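PDB 4H40: putative cell adhesion protein from Bacteroides fragilis, which is probably a fimbrillin-like pilus subunit that takes part in cell adhesion. Local coordinates for residues E70-A75 / L108-G113; Y115-L120 / A151-T156; A142-Y147 / P176-T181. One frame throughout, in Å; residues are numbered along the deposited sequence.

How the contacts relate
The three contacts follow one another inward through an all-beta fimbrillin-like protein, from about 26 Å off the chain's centre (contact 1) to 20 Å (contact 2) and 10 Å (contact 3). Strand 113-121 joins them: it comes directly after strand 108-110 of contact 1, pairs with strand 153-157 in contact 2 and then takes up 141-142, the start of contact 3. The centres of contacts 1 and 2 lie about 12 Å apart, and the rings of Y72 and Y115 touch. Contacts 2 and 3, about 13 Å apart, share a salt bridge from R118 to D145. Contacts 1 and 3 stay separate, nearest atoms about 11 Å apart.

Contact 1 (E70-A75 / L108-G113); sequences EEYSKA and LYMKAG
Y72 and M110 set out from their backbones alike, each with CG anti to its carbonyl carbon (chi1 -69° in both), and this lays the methionine chain over one face of the tyrosine ring. The outcome is a Met-aromatic contact in the all-beta fimbrillin-like fold, joining the turn that leads into strand 74-79 to the short strand 108-110 of a neighbouring three-stranded sheet. M110, present as selenomethionine, places CG 3.6 Å from the centroid of the Y72 ring, almost on the ring normal, as a CH-pi contact. Its SE follows over the same face at 4.1 Å from the Y72 centroid. A long, flexible, polarisable chain suits this place, since it can spread over an aromatic face while also reaching I16 and V61. On the opposite face of the ring lies CG of E71, displaced toward the rim.

Tyrosine suits the place because it pairs a broad apolar ring with a polar end. The backbone N of K111 donates to Y72 OH at 2.9 Å with an N-H...O angle of 161°, just where strand 108-110 has ended, and so ties down the far end of the ring. At the ring's near end L108 fills in: its CD1 comes within 4.0 Å of Y72 CD1 and 3.6 Å of Y72 O. The branched leucine also touches I16 of strand 14-19 and L59 of strand 56-62, so hydrocarbon lies between these strands.

K74 contributes the apolar part of its chain. Its CD packs 3.8 Å from L108 CB, and its NZ ends in a hydrogen bond to the carbonyl O of T106.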
# COMPACT_ATOMS: atom_id res chain seq x y z
N GLU B 70 -5.57 -18.28 43.44
CA GLU B 70 -4.13 -18.45 43.25
C GLU B 70 -3.67 -19.91 43.52
O GLU B 70 -2.78 -20.41 42.83
CB GLU B 70 -3.40 -17.46 44.19
CG GLU B 70 -1.88 -17.41 44.05
CD GLU B 70 -1.09 -18.43 44.84
OE1 GLU B 70 -1.52 -18.80 45.96
OE2 GLU B 70 -0.01 -18.85 44.36
N GLU B 71 -4.28 -20.58 44.53
CA GLU B 71 -3.96 -21.95 44.93
C GLU B 71 -4.23 -22.98 43.80
O GLU B 71 -3.52 -23.98 43.71
CB GLU B 71 -4.72 -22.36 46.21
CG GLU B 71 -6.24 -22.23 46.16
CD GLU B 71 -6.86 -21.02 46.84
OE1 GLU B 71 -6.63 -19.88 46.38
OE2 GLU B 71 -7.62 -21.23 47.82
N TYR B 72 -5.24 -22.71 42.93
CA TYR B 72 -5.57 -23.63 41.85
C TYR B 72 -4.92 -23.23 40.52
O TYR B 72 -5.26 -23.81 39.47
CB TYR B 72 -7.10 -23.76 41.70
CG TYR B 72 -7.81 -24.46 42.84
CD1 TYR B 72 -7.16 -25.44 43.60
CD2 TYR B 72 -9.14 -24.19 43.13
CE1 TYR B 72 -7.81 -26.10 44.64
CE2 TYR B 72 -9.81 -24.85 44.16
CZ TYR B 72 -9.14 -25.81 44.91
OH TYR B 72 -9.78 -26.46 45.92
N SER B 73 -3.96 -22.28 40.55
CA SER B 73 -3.24 -21.86 39.35
C SER B 73 -2.29 -23.00 38.93
O SER B 73 -1.52 -23.47 39.76
CB SER B 73 -2.50 -20.55 39.59
OG SER B 73 -2.30 -19.85 38.38
N LYS B 74 -2.41 -23.48 37.67
CA LYS B 74 -1.62 -24.62 37.17
C LYS B 74 -1.14 -24.39 35.75
O LYS B 74 -1.88 -23.86 34.93
CB LYS B 74 -2.44 -25.93 37.25
CG LYS B 74 -1.63 -27.22 37.10
CD LYS B 74 -1.13 -27.78 38.43
CE LYS B 74 0.36 -27.68 38.55
NZ LYS B 74 0.84 -28.25 39.83
N ALA B 75 0.09 -24.86 35.45
CA ALA B 75 0.73 -24.79 34.15
C ALA B 75 0.85 -26.18 33.53
O ALA B 75 1.08 -27.15 34.26
CB ALA B 75 2.09 -24.15 34.28
N LEU B 108 -3.28 -31.24 39.38
CA LEU B 108 -4.15 -30.24 39.98
C LEU B 108 -5.34 -30.94 40.62
O LEU B 108 -6.14 -31.58 39.93
CB LEU B 108 -4.62 -29.17 38.96
CG LEU B 108 -5.89 -28.33 39.29
CD1 LEU B 108 -5.62 -27.27 40.35
CD2 LEU B 108 -6.37 -27.64 38.08
N TYR B 109 -5.45 -30.83 41.95
CA TYR B 109 -6.57 -31.34 42.72
C TYR B 109 -7.37 -30.14 43.21
O TYR B 109 -6.80 -29.17 43.73
CB TYR B 109 -6.12 -32.23 43.89
CG TYR B 109 -5.48 -33.53 43.48
CD1 TYR B 109 -4.11 -33.63 43.28
CD2 TYR B 109 -6.24 -34.69 43.35
CE1 TYR B 109 -3.50 -34.85 42.95
CE2 TYR B 109 -5.65 -35.91 43.02
CZ TYR B 109 -4.28 -35.98 42.80
OH TYR B 109 -3.68 -37.18 42.48
N MSE B 110 -8.70 -30.19 43.01
CA MSE B 110 -9.63 -29.12 43.39
C MSE B 110 -10.77 -29.64 44.27
O MSE B 110 -11.18 -30.80 44.12
CB MSE B 110 -10.21 -28.45 42.14
CG MSE B 110 -9.19 -27.64 41.38
SE MSE B 110 -9.99 -26.30 40.25
CE MSE B 110 -9.98 -27.23 38.64
N LYS B 111 -11.32 -28.77 45.16
CA LYS B 111 -12.50 -29.19 45.92
C LYS B 111 -13.74 -29.06 45.02
O LYS B 111 -13.67 -28.40 43.98
CB LYS B 111 -12.73 -28.47 47.29
CG LYS B 111 -12.19 -27.06 47.59
CD LYS B 111 -12.27 -26.83 49.10
CE LYS B 111 -11.36 -25.74 49.59
NZ LYS B 111 -11.23 -25.81 51.06
N ALA B 112 -14.85 -29.70 45.43
CA ALA B 112 -16.13 -29.66 44.73
C ALA B 112 -16.70 -28.23 44.75
O ALA B 112 -16.51 -27.48 45.71
CB ALA B 112 -17.10 -30.63 45.37
N GLY B 113 -17.34 -27.85 43.65
CA GLY B 113 -17.94 -26.54 43.49
C GLY B 113 -17.92 -26.03 42.06
O GLY B 113 -17.42 -26.70 41.16

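Contact 2 (Y115-L120 / A151-T156); sequences YYFRIL and AMTAVT
Y115 and V155 satisfy each other's backbones completely: Y115 N donates to V155 O at 2.9 Å, and V155 N returns the bond to Y115 O at 2.8 Å, both nearly straight. Y115 O also receives a CA-H...O contact from A154, and Y115 OH is hydrogen-bonded to K111 O. Two residues on, F117 N donates to T153 O at 3.2 Å. On the other edge of 115-120, Y116 bonds to Y62 and R118 to V60 of strand 56-62.

This is antiparallel pairing in a beta sheet of the fimbrillin-like fold, with strand 113-121 in the middle and 153-157 beside it. The axes of 115-120 and 153-156 run at 134°, well short of strictly antiparallel, and beyond F117 the partner changes: I119 bonds to T143. The side chains alternate. Y115, F117, T153 and V155 lie on one face, where F117, with CG between its N and carbonyl carbon (chi1 63°), turns its ring so that CD1 meets V155 CG1 at 3.8 Å. L172 lines both residues.

On the face of Y116 and A154, CE1 of the Y116 ring rests 4.0 Å from CB of A154, whose single methyl lets the ring lie close. M152, a selenomethionine, reaches across with an extended chain bent only at its last bond; its CE lies 3.9 Å from Y116 CD1, with SE oblique to the ring. The same SE sits at the edge of the R118 guanidinium, 3.4 Å from NE. R118 NH2 forms a salt bridge with D145 OD2, the guanidinium makes a cation-pi contact with W221, and D145 OD1 accepts from M152 N.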
# COMPACT_ATOMS: atom_id res chain seq x y z
N TYR B 115 -16.65 -23.25 39.43
CA TYR B 115 -15.50 -22.41 39.17
C TYR B 115 -15.49 -21.87 37.74
O TYR B 115 -15.91 -22.55 36.81
CB TYR B 115 -14.19 -23.21 39.38
CG TYR B 115 -14.06 -23.85 40.74
CD1 TYR B 115 -13.48 -23.16 41.81
CD2 TYR B 115 -14.49 -25.16 40.96
CE1 TYR B 115 -13.36 -23.76 43.07
CE2 TYR B 115 -14.38 -25.75 42.22
CZ TYR B 115 -13.81 -25.05 43.27
OH TYR B 115 -13.68 -25.65 44.50
N TYR B 116 -14.95 -20.66 37.56
CA TYR B 116 -14.72 -20.05 36.25
C TYR B 116 -13.28 -20.29 35.91
O TYR B 116 -12.45 -20.33 36.82
CB TYR B 116 -15.02 -18.54 36.27
CG TYR B 116 -16.49 -18.21 36.27
CD1 TYR B 116 -17.22 -18.21 35.08
CD2 TYR B 116 -17.15 -17.84 37.43
CE1 TYR B 116 -18.57 -17.89 35.06
CE2 TYR B 116 -18.50 -17.50 37.43
CZ TYR B 116 -19.21 -17.53 36.24
OH TYR B 116 -20.54 -17.20 36.21
N PHE B 117 -12.96 -20.48 34.64
CA PHE B 117 -11.56 -20.69 34.30
C PHE B 117 -11.20 -20.00 32.99
O PHE B 117 -12.01 -19.93 32.06
CB PHE B 117 -11.14 -22.19 34.32
CG PHE B 117 -11.82 -23.09 33.31
CD1 PHE B 117 -13.03 -23.69 33.59
CD2 PHE B 117 -11.22 -23.35 32.07
CE1 PHE B 117 -13.68 -24.50 32.64
CE2 PHE B 117 -11.86 -24.17 31.12
CZ PHE B 117 -13.08 -24.75 31.42
N ARG B 118 -9.99 -19.46 32.96
CA ARG B 118 -9.39 -18.79 31.81
C ARG B 118 -8.08 -19.47 31.47
O ARG B 118 -7.49 -20.15 32.32
CB ARG B 118 -9.18 -17.28 32.07
CG ARG B 118 -10.44 -16.54 32.43
CD ARG B 118 -10.34 -15.08 32.11
NE ARG B 118 -11.62 -14.61 31.60
CZ ARG B 118 -11.80 -13.93 30.48
NH1 ARG B 118 -10.76 -13.56 29.75
NH2 ARG B 118 -13.01 -13.58 30.09
N ILE B 119 -7.66 -19.34 30.21
CA ILE B 119 -6.42 -19.94 29.70
C ILE B 119 -5.56 -18.87 29.10
O ILE B 119 -6.07 -17.92 28.49
CB ILE B 119 -6.67 -21.08 28.64
CG1 ILE B 119 -7.96 -21.92 28.86
CG2 ILE B 119 -5.42 -21.93 28.37
CD1 ILE B 119 -7.97 -22.77 30.05
N LEU B 120 -4.25 -19.06 29.22
CA LEU B 120 -3.18 -18.25 28.66
C LEU B 120 -2.14 -19.18 28.07
O LEU B 120 -1.86 -20.23 28.65
CB LEU B 120 -2.52 -17.35 29.72
CG LEU B 120 -3.39 -16.33 30.40
CD1 LEU B 120 -2.88 -16.06 31.76
CD2 LEU B 120 -3.45 -15.04 29.61
N ALA B 151 -15.05 -17.69 24.53
CA ALA B 151 -15.51 -17.08 25.79
C ALA B 151 -15.29 -18.01 26.97
O ALA B 151 -15.32 -19.24 26.80
CB ALA B 151 -16.98 -16.71 25.69
N MSE B 152 -15.06 -17.41 28.14
CA MSE B 152 -14.82 -18.06 29.42
C MSE B 152 -16.00 -18.95 29.81
O MSE B 152 -17.15 -18.57 29.63
CB MSE B 152 -14.56 -17.00 30.51
CG MSE B 152 -14.44 -17.57 31.91
SE MSE B 152 -14.14 -16.21 33.26
CE MSE B 152 -15.78 -15.19 33.06
N THR B 153 -15.69 -20.14 30.35
CA THR B 153 -16.69 -21.10 30.78
C THR B 153 -16.54 -21.41 32.25
O THR B 153 -15.51 -21.16 32.87
CB THR B 153 -16.62 -22.38 29.93
OG1 THR B 153 -15.26 -22.82 29.81
CG2 THR B 153 -17.23 -22.20 28.56
N ALA B 154 -17.63 -21.94 32.81
CA ALA B 154 -17.69 -22.40 34.18
C ALA B 154 -17.70 -23.92 34.18
O ALA B 154 -18.12 -24.55 33.20
CB ALA B 154 -18.93 -21.84 34.87
N VAL B 155 -17.18 -24.50 35.26
CA VAL B 155 -17.12 -25.95 35.47
C VAL B 155 -17.65 -26.27 36.86
O VAL B 155 -17.35 -25.54 37.80
CB VAL B 155 -15.70 -26.55 35.22
CG1 VAL B 155 -14.63 -25.94 36.15
CG2 VAL B 155 -15.71 -28.08 35.31
N THR B 156 -18.45 -27.32 36.97
CA THR B 156 -18.95 -27.79 38.25
C THR B 156 -18.24 -29.10 38.56
O THR B 156 -18.30 -30.04 37.77
CB THR B 156 -20.48 -27.90 38.26
OG1 THR B 156 -21.03 -26.63 37.92
CG2 THR B 156 -21.02 -28.35 39.61

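Contact 3 (A142-Y147 / P176-T181); sequences ATDDRY and PIINQT
D144 meets I178 with its CB and Q180 with OD2, while OD1 serves its own turn. CB lies against CG2 of I178 at 3.4 Å, the two side chains crossing at a slant. Beyond CG the carboxylate divides its work. OD1 takes the backbone N of R146 on its anti lone pair and R146 NE on its syn lone pair, the latter at 2.7 Å. OD2 looks both ways: its syn lone pair receives R146 NH2, while Q180 NE2 arrives on the anti side at 2.9 Å, tilted 28° from the carboxylate plane. Water 1 links OD2 to N179 O as well.

The bond from R146 N to D144 OD1 makes an Asx turn, set in a type I beta turn from D144 to Y147, and R146 NE and NH2 hold the carboxylate in a side-on salt bridge. So many donors round a buried acid would probably keep it charged. Aspartate suits the place, being short enough for OD1 to accept from the N-H two residues on.

The contact ties the loop after strand 141-142 to the start of strand 177-190 in the fimbrillin-like fold. An antiparallel hydrogen-bonded pair joins them: A142 N donates to I178 O at 2.9 Å and I178 N to A142 O at 3.1 Å. Q180 folds back at chi2 (-49°), its CG 3.8 Å from A142 CB, and its amide uses both hydrogens, one for D144 OD2 and one for I178 O at 3.0 Å. A142 N and Q180 NE2 reach I178 O from opposite faces of its plane. I178 CD1 packs 4.1 Å from CE2 of Y147, and water 2 bridges R146 NH2 to Q180 O.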
# COMPACT_ATOMS: atom_id res chain seq x y z
N ALA B 142 -5.14 -16.79 24.35
CA ALA B 142 -5.89 -16.75 25.60
C ALA B 142 -7.39 -16.85 25.35
O ALA B 142 -7.85 -16.90 24.20
CB ALA B 142 -5.59 -15.43 26.32
N THR B 143 -8.13 -16.88 26.45
CA THR B 143 -9.59 -16.83 26.53
C THR B 143 -10.01 -15.46 26.00
O THR B 143 -9.41 -14.44 26.36
CB THR B 143 -9.99 -17.05 28.00
OG1 THR B 143 -9.53 -18.33 28.45
CG2 THR B 143 -11.48 -16.93 28.23
N ASP B 144 -11.01 -15.41 25.13
CA ASP B 144 -11.49 -14.15 24.58
C ASP B 144 -12.98 -14.07 24.71
O ASP B 144 -13.70 -14.89 24.14
CB ASP B 144 -11.07 -14.00 23.12
CG ASP B 144 -10.77 -12.58 22.71
OD1 ASP B 144 -11.67 -11.73 22.82
OD2 ASP B 144 -9.64 -12.32 22.26
N ASP B 145 -13.47 -13.06 25.46
CA ASP B 145 -14.90 -12.89 25.68
C ASP B 145 -15.58 -12.20 24.49
O ASP B 145 -16.82 -12.11 24.47
CB ASP B 145 -15.13 -12.13 26.99
CG ASP B 145 -15.03 -12.96 28.26
OD1 ASP B 145 -14.90 -14.21 28.16
OD2 ASP B 145 -15.10 -12.37 29.37
N ARG B 146 -14.80 -11.78 23.49
CA ARG B 146 -15.35 -11.12 22.30
C ARG B 146 -16.10 -12.12 21.42
O ARG B 146 -17.00 -11.71 20.68
CB ARG B 146 -14.24 -10.41 21.49
CG ARG B 146 -13.79 -9.11 22.12
CD ARG B 146 -12.54 -8.53 21.46
NE ARG B 146 -11.31 -9.24 21.85
CZ ARG B 146 -10.08 -8.78 21.70
NH1 ARG B 146 -9.87 -7.58 21.18
NH2 ARG B 146 -9.04 -9.52 22.07
N TYR B 147 -15.76 -13.42 21.48
CA TYR B 147 -16.40 -14.45 20.66
C TYR B 147 -16.93 -15.55 21.54
O TYR B 147 -16.31 -15.85 22.56
CB TYR B 147 -15.45 -15.03 19.59
CG TYR B 147 -14.55 -13.98 18.98
CD1 TYR B 147 -15.03 -13.09 18.02
CD2 TYR B 147 -13.24 -13.81 19.42
CE1 TYR B 147 -14.23 -12.08 17.50
CE2 TYR B 147 -12.43 -12.80 18.91
CZ TYR B 147 -12.93 -11.94 17.94
OH TYR B 147 -12.13 -10.95 17.43
N PRO B 176 -11.44 -23.57 22.77
CA PRO B 176 -10.28 -23.12 21.99
C PRO B 176 -9.85 -21.71 22.43
O PRO B 176 -10.65 -20.96 23.01
CB PRO B 176 -10.77 -23.16 20.54
CG PRO B 176 -12.25 -23.10 20.62
CD PRO B 176 -12.66 -23.67 21.94
N ILE B 177 -8.57 -21.36 22.21
CA ILE B 177 -8.02 -20.05 22.56
C ILE B 177 -7.68 -19.30 21.25
O ILE B 177 -7.68 -19.87 20.18
CB ILE B 177 -6.87 -20.15 23.60
CG1 ILE B 177 -5.69 -21.05 23.11
CG2 ILE B 177 -7.41 -20.59 24.97
CD1 ILE B 177 -4.54 -21.30 24.17
N ILE B 178 -7.47 -18.00 21.34
CA ILE B 178 -7.26 -17.15 20.17
C ILE B 178 -6.26 -16.07 20.56
O ILE B 178 -6.06 -15.80 21.76
CB ILE B 178 -8.65 -16.59 19.71
CG1 ILE B 178 -8.60 -15.85 18.35
CG2 ILE B 178 -9.39 -15.82 20.82
CD1 ILE B 178 -9.89 -15.81 17.63
N ASN B 179 -5.59 -15.49 19.55
CA ASN B 179 -4.54 -14.48 19.68
C ASN B 179 -5.03 -13.16 20.24
O ASN B 179 -6.05 -12.61 19.79
CB ASN B 179 -3.89 -14.22 18.34
CG ASN B 179 -2.89 -15.26 17.98
OD1 ASN B 179 -1.80 -15.32 18.56
ND2 ASN B 179 -3.29 -16.14 17.09
N GLN B 180 -4.24 -12.62 21.17
CA GLN B 180 -4.51 -11.34 21.82
C GLN B 180 -3.76 -10.22 21.17
O GLN B 180 -4.11 -9.06 21.38
CB GLN B 180 -4.16 -11.43 23.32
CG GLN B 180 -5.01 -12.46 24.08
CD GLN B 180 -6.48 -12.33 23.81
OE1 GLN B 180 -7.14 -11.36 24.21
NE2 GLN B 180 -7.02 -13.25 23.03
N THR B 181 -2.77 -10.56 20.33
CA THR B 181 -1.95 -9.58 19.64
C THR B 181 -2.12 -9.65 18.13
O THR B 181 -2.66 -10.62 17.59
CB THR B 181 -0.44 -9.74 19.99
OG1 THR B 181 0.08 -10.84 19.30
CG2 THR B 181 -0.18 -9.93 21.43
O HOH W 1 -8.70 -12.00 19.53
O HOH W 2 -6.42 -8.19 22.58